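Local structure of thermotoga maritima TmcAL (Thermotoga maritima, 5Y0T) at residues Lys281-Cys286 with Arg294-Cys299. The protein belongs to the HIGH nucleotidyl transferase family of the HUP clan and holds adenosine-5'-rp-alpha-thio-triphosphate in a pocket of this chain. Sequence-based numbering, arbitrary orientation.
Sequences KRFHVC and RDFLEC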
loop_
_atom_site.group_PDB
_atom_site.type_symbol
_atom_site.label_atom_id
_atom_site.label_comp_id
_atom_site.label_asym_id
_atom_site.label_seq_id
_atom_site.Cartn_x
_atom_site.Cartn_y
_atom_site.Cartn_z
ATOM N N LYS A 281 9.342 -5.417 14.719
ATOM C CA LYS A 281 10.607 -5.820 14.102
ATOM C C LYS A 281 10.423 -7.061 13.241
ATOM O O LYS A 281 11.004 -7.164 12.167
ATOM C CB LYS A 281 11.693 -6.071 15.163
ATOM C CG LYS A 281 13.064 -6.413 14.581
ATOM C CD LYS A 281 14.139 -6.494 15.670
ATOM C CE LYS A 281 15.533 -6.693 15.077
ATOM N NZ LYS A 281 16.582 -6.795 16.149
ATOM N N ARG A 282 9.594 -7.995 13.698
ATOM C CA ARG A 282 9.352 -9.211 12.929
ATOM C C ARG A 282 8.638 -8.896 11.607
ATOM O O ARG A 282 8.996 -9.443 10.559
ATOM C CB ARG A 282 8.548 -10.226 13.765
ATOM C CG ARG A 282 9.319 -10.715 15.008
ATOM C CD ARG A 282 8.541 -11.760 15.792
ATOM N NE ARG A 282 8.540 -13.046 15.107
ATOM C CZ ARG A 282 9.452 -13.992 15.299
ATOM N NH1 ARG A 282 10.439 -13.798 16.170
ATOM N NH2 ARG A 282 9.373 -15.132 14.626
ATOM N N PHE A 283 7.639 -8.021 11.646
ATOM C CA PHE A 283 6.975 -7.604 10.408
ATOM C C PHE A 283 7.985 -6.926 9.481
ATOM O O PHE A 283 8.037 -7.221 8.295
ATOM C CB PHE A 283 5.800 -6.648 10.678
ATOM C CG PHE A 283 4.445 -7.310 10.646
ATOM C CD1 PHE A 283 4.140 -8.330 11.534
ATOM C CD2 PHE A 283 3.468 -6.902 9.736
ATOM C CE1 PHE A 283 2.890 -8.939 11.525
ATOM C CE2 PHE A 283 2.210 -7.505 9.719
ATOM C CZ PHE A 283 1.919 -8.527 10.605
ATOM N N HIS A 284 8.801 -6.040 10.040
ATOM C CA HIS A 284 9.743 -5.261 9.245
ATOM C C HIS A 284 10.787 -6.140 8.564
ATOM O O HIS A 284 11.043 -6.004 7.359
ATOM C CB HIS A 284 10.431 -4.216 10.123
ATOM C CG HIS A 284 11.281 -3.248 9.357
ATOM N ND1 HIS A 284 12.639 -3.419 9.190
ATOM C CD2 HIS A 284 10.963 -2.103 8.706
ATOM C CE1 HIS A 284 13.123 -2.418 8.477
ATOM N NE2 HIS A 284 12.126 -1.603 8.174
ATOM N N VAL A 285 11.391 -7.036 9.344
ATOM C CA VAL A 285 12.440 -7.915 8.841
ATOM C C VAL A 285 11.880 -8.971 7.889
ATOM O O VAL A 285 12.415 -9.168 6.804
ATOM C CB VAL A 285 13.194 -8.610 10.000
ATOM C CG1 VAL A 285 14.264 -9.561 9.464
ATOM C CG2 VAL A 285 13.832 -7.574 10.916
ATOM N N CYS A 286 10.792 -9.636 8.282
ATOM C CA CYS A 286 10.248 -10.710 7.453
ATOM C C CYS A 286 9.723 -10.205 6.115
ATOM O O CYS A 286 9.785 -10.918 5.111
ATOM C CB CYS A 286 9.137 -11.460 8.194
ATOM S SG CYS A 286 9.779 -12.452 9.575
ATOM N N ARG A 294 2.897 -16.202 2.056
ATOM C CA ARG A 294 2.924 -17.484 2.753
ATOM C C ARG A 294 4.241 -17.613 3.525
ATOM O O ARG A 294 4.247 -17.981 4.696
ATOM C CB ARG A 294 2.760 -18.652 1.773
ATOM C CG ARG A 294 2.550 -19.999 2.459
ATOM C CD ARG A 294 2.713 -21.175 1.502
ATOM N NE ARG A 294 4.101 -21.342 1.076
ATOM C CZ ARG A 294 5.036 -21.968 1.789
ATOM N NH1 ARG A 294 4.739 -22.488 2.975
ATOM N NH2 ARG A 294 6.274 -22.068 1.318
ATOM N N ASP A 295 5.353 -17.297 2.870
ATOM C CA ASP A 295 6.650 -17.364 3.544
ATOM C C ASP A 295 6.745 -16.288 4.626
ATOM O O ASP A 295 7.327 -16.525 5.689
ATOM C CB ASP A 295 7.806 -17.219 2.549
ATOM C CG ASP A 295 7.948 -18.427 1.633
ATOM O OD1 ASP A 295 7.314 -19.470 1.909
ATOM O OD2 ASP A 295 8.699 -18.337 0.639
ATOM N N PHE A 296 6.183 -15.109 4.346
ATOM C CA PHE A 296 6.123 -14.029 5.331
ATOM C C PHE A 296 5.487 -14.496 6.638
ATOM O O PHE A 296 6.035 -14.281 7.717
ATOM C CB PHE A 296 5.325 -12.841 4.782
ATOM C CG PHE A 296 5.068 -11.750 5.794
ATOM C CD1 PHE A 296 3.832 -11.642 6.424
ATOM C CD2 PHE A 296 6.053 -10.815 6.095
ATOM C CE1 PHE A 296 3.587 -10.631 7.342
ATOM C CE2 PHE A 296 5.812 -9.788 7.012
ATOM C CZ PHE A 296 4.577 -9.704 7.643
ATOM N N LEU A 297 4.318 -15.115 6.519
ATOM C CA LEU A 297 3.562 -15.580 7.677
ATOM C C LEU A 297 4.376 -16.581 8.496
ATOM O O LEU A 297 4.433 -16.489 9.726
ATOM C CB LEU A 297 2.230 -16.197 7.229
ATOM C CG LEU A 297 1.158 -15.206 6.748
ATOM C CD1 LEU A 297 -0.128 -15.926 6.312
ATOM C CD2 LEU A 297 0.834 -14.187 7.838
ATOM N N GLU A 298 5.022 -17.521 7.813
ATOM C CA GLU A 298 5.869 -18.504 8.487
ATOM C C GLU A 298 7.072 -17.845 9.166
ATOM O O GLU A 298 7.479 -18.253 10.247
ATOM C CB GLU A 298 6.342 -19.569 7.496
ATOM C CG GLU A 298 5.231 -20.465 6.968
ATOM C CD GLU A 298 4.708 -21.441 8.022
ATOM O OE1 GLU A 298 5.408 -21.690 9.036
ATOM O OE2 GLU A 298 3.590 -21.962 7.831
ATOM N N CYS A 299 7.637 -16.824 8.532
ATOM C CA CYS A 299 8.769 -16.111 9.116
ATOM C C CYS A 299 8.380 -15.377 10.403
ATOM O O CYS A 299 9.124 -15.403 11.379
ATOM C CB CYS A 299 9.362 -15.120 8.103
ATOM S SG CYS A 299 10.714 -14.085 8.753
#
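A disulfide between Cys286 and Cys299 and a T-shaped pair of rings, Phe283 with Phe296, join two consecutive helices, 279-289 and 293-300, about 25 Å from the centre of the chain (centre to centre). SG of Cys286 and SG of Cys299 are bonded at 2.1 Å, with a torsion of -71° about the S-S bond. The two cysteines reach this bond differently: SG of Cys286 stands anti to its carbonyl carbon, whereas SG of Cys299 extends anti to the backbone N. Beside the bridge, the Phe296 ring lies with its edge against the first helix, at Phe283 and Cys286, its CD2 3.8 Å from CB of Cys286 and its CE2 edge 3.6 Å from the carbonyl O of Phe283. The far end of the same ring meets Phe283: CZ of Phe296 points at one face of that ring, off-centre, 3.7 Å from CD2 of Phe283, with the planes 89° apart. Together the segments form part of a helical hairpin, running roughly antiparallel with axes 142° apart and 9.6 Å at closest approach; the disulfide ties the last turn of helix 279-289 to the C-terminal end of helix 293-300. OG1 of Thr290, in the short connection, donates a hydrogen bond to O of Cys286. The aromatic pair belongs to a larger cluster of rings: Phe261 meets both phenylalanines, Phe275 makes a second edge-to-face contact with Phe283, and Ile310 and Leu313 of helix 307-318 also pack on Phe283. Also near the disulfide, the Arg282 chain, bent at chi3, brings NH2 within 3.3 Å of O of Cys299, a weak hydrogen bond made obliquely to the guanidinium; NE of Arg282 is hydrogen-bonded to the carbonyl O of Val300, so the arginine spans two successive carbonyls at the end of helix 293-300.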